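Side-chain contacts in seryl-tRNA synthetase, cytoplasmic (Candida albicans, PDB 3QO8), which catalyses the attachment of serine to tRNA(Ser) in two steps, activating the amino acid with ATP and then transferring it to the acceptor end of the tRNA: residues A[217-220]-A[226-229]; A[231-234]-A[239-242]; A[303-308]-A[313-318]. All coordinates share one frame; numbering follows the deposited sequence.

Contact 1: residues A[217-220]-A[226-229]; sequences VMAK and QFDE
Phe227 meets Met218 and Ala219 with the far end of its ring, a compact example of how one aromatic side chain can join its own short helix to the end of the preceding one. The leading atom is CZ. It lies 3.5 Å from Met218 CG, which approaches obliquely to the ring, whereas Ala219 is at the ring edge, its CA 3.7 Å from the same Phe227 CZ. The methyl of Ala219 adds a looser touch, with CB 4.1 Å from Phe227 CZ. The contact is wholly apolar, with 111 Å² buried in all.

Torsions explain the fit. Met218 holds CG anti to the backbone N (chi1 177°), which brings this methylene to the ring; bends at the next two bonds then turn the sulfur and terminal methyl along another course, and the two side chains run past each other in opposite directions. Phe227 does not start out aimed at residues 217-220, but its length carries the ring there.

Further out, Tyr242 meets the Phe227 ring edge-to-face and Ala222 also touches it, while Leu231 and Gln249 pack on Met218. The helix bearing Phe227 has its own tie to the connecting loop, Gln226 OE1 accepting a hydrogen bond from Gln223 N. Two short consecutive helices, 215-218 and 224-229, are joined by a brief loop and meet through this one ring. The contact lies near, but not in, the active site of this class II synthetase, the side chain of Met218 being about 11 Å from the bound seryl-adenylate analogue.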
loop_
_atom_site.group_PDB
_atom_site.type_symbol
_atom_site.label_atom_id
_atom_site.label_comp_id
_atom_site.label_asym_id
_atom_site.label_seq_id
_atom_site.Cartn_x
_atom_site.Cartn_y
_atom_site.Cartn_z
ATOM N N VAL A 217 7.522 13.891 -9.581
ATOM C CA VAL A 217 6.727 14.618 -8.599
ATOM C C VAL A 217 7.279 14.412 -7.183
ATOM O O VAL A 217 7.367 15.358 -6.391
ATOM C CB VAL A 217 5.227 14.212 -8.641
ATOM C CG1 VAL A 217 4.392 15.216 -7.868
ATOM C CG2 VAL A 217 4.741 14.122 -10.071
ATOM N N MET A 218 7.648 13.178 -6.861
ATOM C CA MET A 218 8.178 12.889 -5.530
ATOM C C MET A 218 9.431 13.733 -5.291
ATOM O O MET A 218 9.626 14.309 -4.216
ATOM C CB MET A 218 8.487 11.390 -5.381
ATOM C CG MET A 218 9.127 11.011 -4.041
ATOM S SD MET A 218 8.065 11.292 -2.599
ATOM C CE MET A 218 7.098 9.775 -2.650
ATOM N N ALA A 219 10.263 13.827 -6.318
ATOM C CA ALA A 219 11.515 14.569 -6.222
ATOM C C ALA A 219 11.283 16.045 -5.889
ATOM O O ALA A 219 12.173 16.710 -5.368
ATOM C CB ALA A 219 12.318 14.419 -7.512
ATOM N N LYS A 220 10.085 16.559 -6.159
ATOM C CA LYS A 220 9.812 17.966 -5.859
ATOM C C LYS A 220 9.386 18.200 -4.406
ATOM O O LYS A 220 9.325 19.342 -3.941
ATOM C CB LYS A 220 8.770 18.551 -6.813
ATOM C CG LYS A 220 9.220 18.637 -8.274
ATOM C CD LYS A 220 8.319 19.589 -9.052
ATOM C CE LYS A 220 8.582 19.551 -10.551
ATOM N NZ LYS A 220 7.585 18.700 -11.266
ATOM N N GLN A 226 15.746 11.089 1.839
ATOM C CA GLN A 226 14.570 10.227 1.858
ATOM C C GLN A 226 14.658 9.175 0.747
ATOM O O GLN A 226 14.290 8.016 0.948
ATOM C CB GLN A 226 13.277 11.053 1.777
ATOM C CG GLN A 226 13.073 11.959 2.998
ATOM C CD GLN A 226 11.822 12.828 2.917
ATOM O OE1 GLN A 226 11.882 13.993 2.504
ATOM N NE2 GLN A 226 10.687 12.271 3.329
ATOM N N PHE A 227 15.171 9.565 -0.417
ATOM C CA PHE A 227 15.343 8.605 -1.500
ATOM C C PHE A 227 16.362 7.525 -1.140
ATOM O O PHE A 227 16.285 6.398 -1.629
ATOM C CB PHE A 227 15.747 9.310 -2.794
ATOM C CG PHE A 227 14.619 10.048 -3.458
ATOM C CD1 PHE A 227 13.772 9.395 -4.339
ATOM C CD2 PHE A 227 14.402 11.391 -3.198
ATOM C CE1 PHE A 227 12.733 10.069 -4.952
ATOM C CE2 PHE A 227 13.365 12.070 -3.806
ATOM C CZ PHE A 227 12.529 11.409 -4.686
ATOM N N ASP A 228 17.307 7.874 -0.272
ATOM C CA ASP A 228 18.404 6.973 0.084
ATOM C C ASP A 228 18.038 5.868 1.080
ATOM O O ASP A 228 18.361 4.704 0.868
ATOM C CB ASP A 228 19.604 7.769 0.611
ATOM C CG ASP A 228 20.312 8.550 -0.480
ATOM O OD1 ASP A 228 20.314 8.085 -1.641
ATOM O OD2 ASP A 228 20.868 9.628 -0.179
ATOM N N GLU A 229 17.377 6.224 2.173
ATOM C CA GLU A 229 17.129 5.236 3.215
ATOM C C GLU A 229 15.675 5.149 3.657
ATOM O O GLU A 229 15.363 4.466 4.636
ATOM C CB GLU A 229 18.026 5.501 4.429
ATOM C CG GLU A 229 17.815 6.855 5.086
ATOM C CD GLU A 229 18.818 7.125 6.197
ATOM O OE1 GLU A 229 19.773 6.330 6.347
ATOM O OE2 GLU A 229 18.650 8.130 6.920
#

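Contact 2: residues A[231-234]-A[239-242]; sequences LYKV and DEKY
Lys233 and Tyr242 face each other as a non-hydrogen-bonded antiparallel pair, their side chains lying side by side and pointing the same way. Lys233 can be followed outward. CB leaves the strand on the face shared with Tyr242, and chi1 of -170° sets CG beside the carbonyl carbon, 3.7 Å from Lys241 O. CD comes up to Glu240, 3.2 Å from OE1. A bend at chi3 (-68°) then brings CE close to the phenol oxygen, 3.5 Å from Tyr242 OH. NZ, at the tip, makes a long salt bridge of 3.7 Å to Glu240 OE1, an oxygen whose stronger partner is Lys215.

The backbone supplies the firmer link: Val234 and Lys241 form the neighbouring hydrogen-bonded pair, with Val234 N to Lys241 O at 2.6 Å and Lys241 N to Val234 O at 3.0 Å. Beyond the paired residues, Leu231 CB rests 3.8 Å from Tyr242 CD1, the two side chains crossing at about a right angle.

Strands 233-236 and 239-243 form a beta hairpin, and 239-243 is the middle strand of a three-stranded antiparallel sheet, with 212-214 on its other side. Helix 215-218 packs on Leu231 and Tyr242, and Lys233 pairs with an antiparallel strand of the second subunit, so the sheet continues across the dimer interface.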
loop_
_atom_site.group_PDB
_atom_site.type_symbol
_atom_site.label_atom_id
_atom_site.label_comp_id
_atom_site.label_asym_id
_atom_site.label_seq_id
_atom_site.Cartn_x
_atom_site.Cartn_y
_atom_site.Cartn_z
ATOM N N LEU A 231 12.581 5.525 1.072
ATOM C CA LEU A 231 11.527 5.199 0.103
ATOM C C LEU A 231 11.714 3.881 -0.629
ATOM O O LEU A 231 12.799 3.576 -1.121
ATOM C CB LEU A 231 11.367 6.320 -0.925
ATOM C CG LEU A 231 10.974 7.685 -0.364
ATOM C CD1 LEU A 231 10.900 8.697 -1.493
ATOM C CD2 LEU A 231 9.645 7.591 0.376
ATOM N N TYR A 232 10.635 3.110 -0.717
ATOM C CA TYR A 232 10.652 1.897 -1.499
ATOM C C TYR A 232 10.407 2.291 -2.935
ATOM O O TYR A 232 9.503 3.079 -3.225
ATOM C CB TYR A 232 9.514 0.966 -1.091
ATOM C CG TYR A 232 9.697 0.255 0.223
ATOM C CD1 TYR A 232 10.367 -0.958 0.288
ATOM C CD2 TYR A 232 9.175 0.785 1.389
ATOM C CE1 TYR A 232 10.524 -1.624 1.483
ATOM C CE2 TYR A 232 9.320 0.130 2.597
ATOM C CZ TYR A 232 9.993 -1.074 2.635
ATOM O OH TYR A 232 10.135 -1.726 3.832
ATOM N N LYS A 233 11.183 1.720 -3.841
ATOM C CA LYS A 233 10.937 1.917 -5.262
ATOM C C LYS A 233 9.994 0.822 -5.793
ATOM O O LYS A 233 10.046 -0.325 -5.351
ATOM C CB LYS A 233 12.273 1.930 -6.013
ATOM C CG LYS A 233 12.174 2.354 -7.470
ATOM C CD LYS A 233 13.542 2.408 -8.134
ATOM C CE LYS A 233 14.393 3.526 -7.555
ATOM N NZ LYS A 233 15.755 3.574 -8.171
ATOM N N VAL A 234 9.114 1.188 -6.722
ATOM C CA VAL A 234 8.169 0.248 -7.300
ATOM C C VAL A 234 8.540 0.006 -8.760
ATOM O O VAL A 234 8.764 0.956 -9.496
ATOM C CB VAL A 234 6.729 0.807 -7.209
ATOM C CG1 VAL A 234 5.771 -0.050 -7.976
ATOM C CG2 VAL A 234 6.294 0.909 -5.746
ATOM N N ASP A 239 8.736 1.016 -16.184
ATOM C CA ASP A 239 8.689 2.265 -15.429
ATOM C C ASP A 239 8.943 2.026 -13.941
ATOM O O ASP A 239 8.925 0.889 -13.465
ATOM C CB ASP A 239 7.339 2.971 -15.613
ATOM C CG ASP A 239 7.046 3.312 -17.067
ATOM O OD1 ASP A 239 7.814 4.101 -17.664
ATOM O OD2 ASP A 239 6.039 2.804 -17.606
ATOM N N GLU A 240 9.183 3.109 -13.215
ATOM C CA GLU A 240 9.375 3.037 -11.776
ATOM C C GLU A 240 8.539 4.116 -11.116
ATOM O O GLU A 240 8.347 5.192 -11.680
ATOM C CB GLU A 240 10.849 3.244 -11.421
ATOM C CG GLU A 240 11.787 2.213 -12.029
ATOM C CD GLU A 240 13.253 2.537 -11.784
ATOM O OE1 GLU A 240 13.536 3.552 -11.111
ATOM O OE2 GLU A 240 14.123 1.779 -12.270
ATOM N N LYS A 241 8.036 3.812 -9.925
ATOM C CA LYS A 241 7.363 4.786 -9.089
ATOM C C LYS A 241 7.934 4.617 -7.677
ATOM O O LYS A 241 8.713 3.704 -7.419
ATOM C CB LYS A 241 5.837 4.568 -9.103
ATOM C CG LYS A 241 5.214 4.563 -10.525
ATOM C CD LYS A 241 3.699 4.429 -10.459
ATOM C CE LYS A 241 3.088 4.342 -11.868
ATOM N NZ LYS A 241 3.341 5.555 -12.703
ATOM N N TYR A 242 7.558 5.499 -6.772
ATOM C CA TYR A 242 7.904 5.322 -5.368
ATOM C C TYR A 242 6.648 5.103 -4.537
ATOM O O TYR A 242 5.600 5.671 -4.829
ATOM C CB TYR A 242 8.653 6.551 -4.858
ATOM C CG TYR A 242 10.051 6.659 -5.415
ATOM C CD1 TYR A 242 11.127 6.099 -4.747
ATOM C CD2 TYR A 242 10.290 7.296 -6.625
ATOM C CE1 TYR A 242 12.408 6.182 -5.256
ATOM C CE2 TYR A 242 11.567 7.383 -7.145
ATOM C CZ TYR A 242 12.622 6.826 -6.458
ATOM O OH TYR A 242 13.897 6.916 -6.974
#

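Contact 3: residues A[303-308]-A[313-318]; sequences QFVLTE and WEEFDR
Glu315 lays the aliphatic part of its side chain against Val305 and Thr307, a buried acid that serves as a greasy spacer before it becomes a charged group. Its CG sits 3.7 Å from Val305 CG1 and equally 3.7 Å from Thr307 CG2, while CB keeps to the threonine, 3.8 Å from that same CG2. The chain then bends (chi2 67°), and the carboxylate comes to lie by the valine, with OE2 3.7 Å from Val305 CG1.

Alternation along the strand selects these partners: Val305 and Thr307 point toward the helix, and Leu306 between them points away. In Thr307, CG2 is the branch turned to Glu315, leaving OG1 to donate a hydrogen bond of 2.8 Å to Glu308 O at the strand's end. Strand 297-307 is the second strand of class II motif 2, paired with strands 269-278 and 399-404 in the largely antiparallel catalytic sheet, and helix 312-329 packs against it.

Polar atoms of Glu315 are satisfied despite their burial. OE2 forms a salt bridge with Arg270, on the partner strand of motif 2, which probably favours the ionised acid. In the conformer of Arg318 described here, one of two, NH1 reaches Glu315 OE1 at 3.0 Å from above the carboxylate plane, and NH2 stands 3.5 Å from Glu314 OE2; the second conformer makes this outer part of the network less certain. From the strand, Gln303 NE2 donates a hydrogen bond to Met319 O of the helix, another tie between the two.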
loop_
_atom_site.group_PDB
_atom_site.type_symbol
_atom_site.label_atom_id
_atom_site.label_comp_id
_atom_site.label_asym_id
_atom_site.label_seq_id
_atom_site.Cartn_x
_atom_site.Cartn_y
_atom_site.Cartn_z
ATOM N N GLN A 303 -2.678 15.979 9.051
ATOM C CA GLN A 303 -3.173 17.334 8.794
ATOM C C GLN A 303 -2.305 17.971 7.722
ATOM O O GLN A 303 -1.081 18.015 7.859
ATOM C CB GLN A 303 -3.052 18.215 10.041
ATOM C CG GLN A 303 -3.828 17.756 11.234
ATOM C CD GLN A 303 -3.655 18.723 12.392
ATOM O OE1 GLN A 303 -4.090 19.867 12.320
ATOM N NE2 GLN A 303 -2.993 18.273 13.449
ATOM N N PHE A 304 -2.912 18.476 6.653
ATOM C CA PHE A 304 -2.122 19.211 5.683
ATOM C C PHE A 304 -2.849 20.501 5.350
ATOM O O PHE A 304 -4.028 20.487 4.981
ATOM C CB PHE A 304 -1.829 18.415 4.400
ATOM C CG PHE A 304 -0.851 19.123 3.479
ATOM C CD1 PHE A 304 0.517 18.879 3.581
ATOM C CD2 PHE A 304 -1.290 20.077 2.581
ATOM C CE1 PHE A 304 1.420 19.546 2.766
ATOM C CE2 PHE A 304 -0.390 20.760 1.761
ATOM C CZ PHE A 304 0.963 20.497 1.855
ATOM N N VAL A 305 -2.138 21.613 5.475
ATOM C CA VAL A 305 -2.772 22.920 5.372
ATOM C C VAL A 305 -1.961 23.861 4.503
ATOM O O VAL A 305 -0.739 23.894 4.585
ATOM C CB VAL A 305 -2.945 23.573 6.766
ATOM C CG1 VAL A 305 -3.665 24.919 6.636
ATOM C CG2 VAL A 305 -3.710 22.646 7.702
ATOM N N LEU A 306 -2.666 24.619 3.668
ATOM C CA LEU A 306 -2.073 25.690 2.894
ATOM C C LEU A 306 -2.699 26.977 3.389
ATOM O O LEU A 306 -3.917 27.056 3.568
ATOM C CB LEU A 306 -2.379 25.503 1.398
ATOM C CG LEU A 306 -1.907 24.234 0.691
ATOM C CD1 LEU A 306 -2.828 23.076 1.007
ATOM C CD2 LEU A 306 -1.908 24.450 -0.832
ATOM N N THR A 307 -1.868 27.986 3.626
ATOM C CA THR A 307 -2.334 29.257 4.129
ATOM C C THR A 307 -1.598 30.384 3.418
ATOM O O THR A 307 -0.613 30.151 2.718
ATOM C CB THR A 307 -1.971 29.459 5.631
ATOM O OG1 THR A 307 -0.571 29.749 5.743
ATOM C CG2 THR A 307 -2.268 28.217 6.462
ATOM N N GLU A 308 -2.059 31.608 3.646
ATOM C CA GLU A 308 -1.308 32.789 3.249
ATOM C C GLU A 308 -0.019 32.869 4.052
ATOM O O GLU A 308 0.020 32.463 5.219
ATOM C CB GLU A 308 -2.131 34.050 3.489
ATOM C CG GLU A 308 -3.488 34.033 2.829
ATOM C CD GLU A 308 -4.144 35.395 2.858
ATOM O OE1 GLU A 308 -5.255 35.506 3.409
ATOM O OE2 GLU A 308 -3.547 36.354 2.326
ATOM N N TRP A 313 2.053 31.062 10.842
ATOM C CA TRP A 313 2.485 30.862 12.216
ATOM C C TRP A 313 1.305 30.662 13.174
ATOM O O TRP A 313 1.359 29.825 14.073
ATOM C CB TRP A 313 3.461 31.959 12.660
ATOM C CG TRP A 313 4.676 31.948 11.775
ATOM C CD1 TRP A 313 4.994 32.855 10.804
ATOM C CD2 TRP A 313 5.697 30.938 11.729
ATOM N NE1 TRP A 313 6.161 32.486 10.175
ATOM C CE2 TRP A 313 6.613 31.315 10.725
ATOM C CE3 TRP A 313 5.925 29.756 12.441
ATOM C CZ2 TRP A 313 7.746 30.558 10.424
ATOM C CZ3 TRP A 313 7.049 29.000 12.134
ATOM C CH2 TRP A 313 7.946 29.407 11.139
ATOM N N GLU A 314 0.232 31.404 12.956
ATOM C CA GLU A 314 -1.008 31.179 13.692
ATOM C C GLU A 314 -1.588 29.795 13.364
ATOM O O GLU A 314 -2.091 29.096 14.239
ATOM C CB GLU A 314 -2.017 32.277 13.352
ATOM C CG GLU A 314 -3.358 32.155 14.050
ATOM C CD GLU A 314 -4.338 33.242 13.626
ATOM O OE1 GLU A 314 -4.558 33.416 12.402
ATOM O OE2 GLU A 314 -4.887 33.926 14.518
ATOM N N GLU A 315 -1.508 29.390 12.100
ATOM C CA GLU A 315 -2.017 28.074 11.719
ATOM C C GLU A 315 -1.227 26.950 12.386
ATOM O O GLU A 315 -1.807 25.943 12.799
ATOM C CB GLU A 315 -1.975 27.882 10.208
ATOM C CG GLU A 315 -2.668 26.586 9.755
ATOM C CD GLU A 315 -4.170 26.601 9.999
ATOM O OE1 GLU A 315 -4.764 27.702 10.008
ATOM O OE2 GLU A 315 -4.761 25.509 10.173
ATOM N N PHE A 316 0.095 27.120 12.466
ATOM C CA PHE A 316 0.967 26.136 13.127
ATOM C C PHE A 316 0.473 25.874 14.554
ATOM O O PHE A 316 0.382 24.723 14.991
ATOM C CB PHE A 316 2.418 26.656 13.138
ATOM C CG PHE A 316 3.397 25.778 13.890
ATOM C CD1 PHE A 316 4.109 24.791 13.235
ATOM C CD2 PHE A 316 3.636 25.978 15.247
ATOM C CE1 PHE A 316 5.031 23.992 13.918
ATOM C CE2 PHE A 316 4.553 25.173 15.945
ATOM C CZ PHE A 316 5.254 24.189 15.278
ATOM N N ASP A 317 0.157 26.945 15.282
ATOM C CA ASP A 317 -0.357 26.796 16.650
ATOM C C ASP A 317 -1.705 26.064 16.657
ATOM O O ASP A 317 -1.963 25.206 17.512
ATOM C CB ASP A 317 -0.482 28.150 17.350
ATOM C CG ASP A 317 0.866 28.745 17.723
ATOM O OD1 ASP A 317 1.844 27.986 17.880
ATOM O OD2 ASP A 317 0.945 29.979 17.865
ATOM N N ARG A 318 -2.558 26.394 15.695
ATOM C CA ARG A 318 -3.858 25.750 15.549
ATOM C C ARG A 318 -3.705 24.244 15.307
ATOM O O ARG A 318 -4.445 23.428 15.857
ATOM C CB ARG A 318 -4.600 26.402 14.384
ATOM C CG ARG A 318 -6.093 26.158 14.341
ATOM C CD ARG A 318 -6.776 27.191 13.443
ATOM N NE ARG A 318 -6.751 28.528 14.031
ATOM C CZ ARG A 318 -6.274 29.616 13.432
ATOM N NH1 ARG A 318 -5.765 29.553 12.206
ATOM N NH2 ARG A 318 -6.306 30.781 14.066
#

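How the contacts relate
Contacts 1 and 2 are neighbours, both partly buried, whereas contact 3 is buried and lies about 30 Å from contact 2, centre to centre, on the other side of the chain's centre. Helix 224-229 is followed in the chain by strand 233-236, and the first two contacts share an interface: Phe227 CD1 is 3.5 Å from Tyr242 CZ, and Gln226 O probably accepts a hydrogen bond from Leu231 N. Their chemistry still differs, contact 1 being purely apolar and contact 2 adding strand pairing that extends to the second subunit. Contact 3 instead joins the catalytic sheet to a helix, combining aliphatic packing with a buried charge.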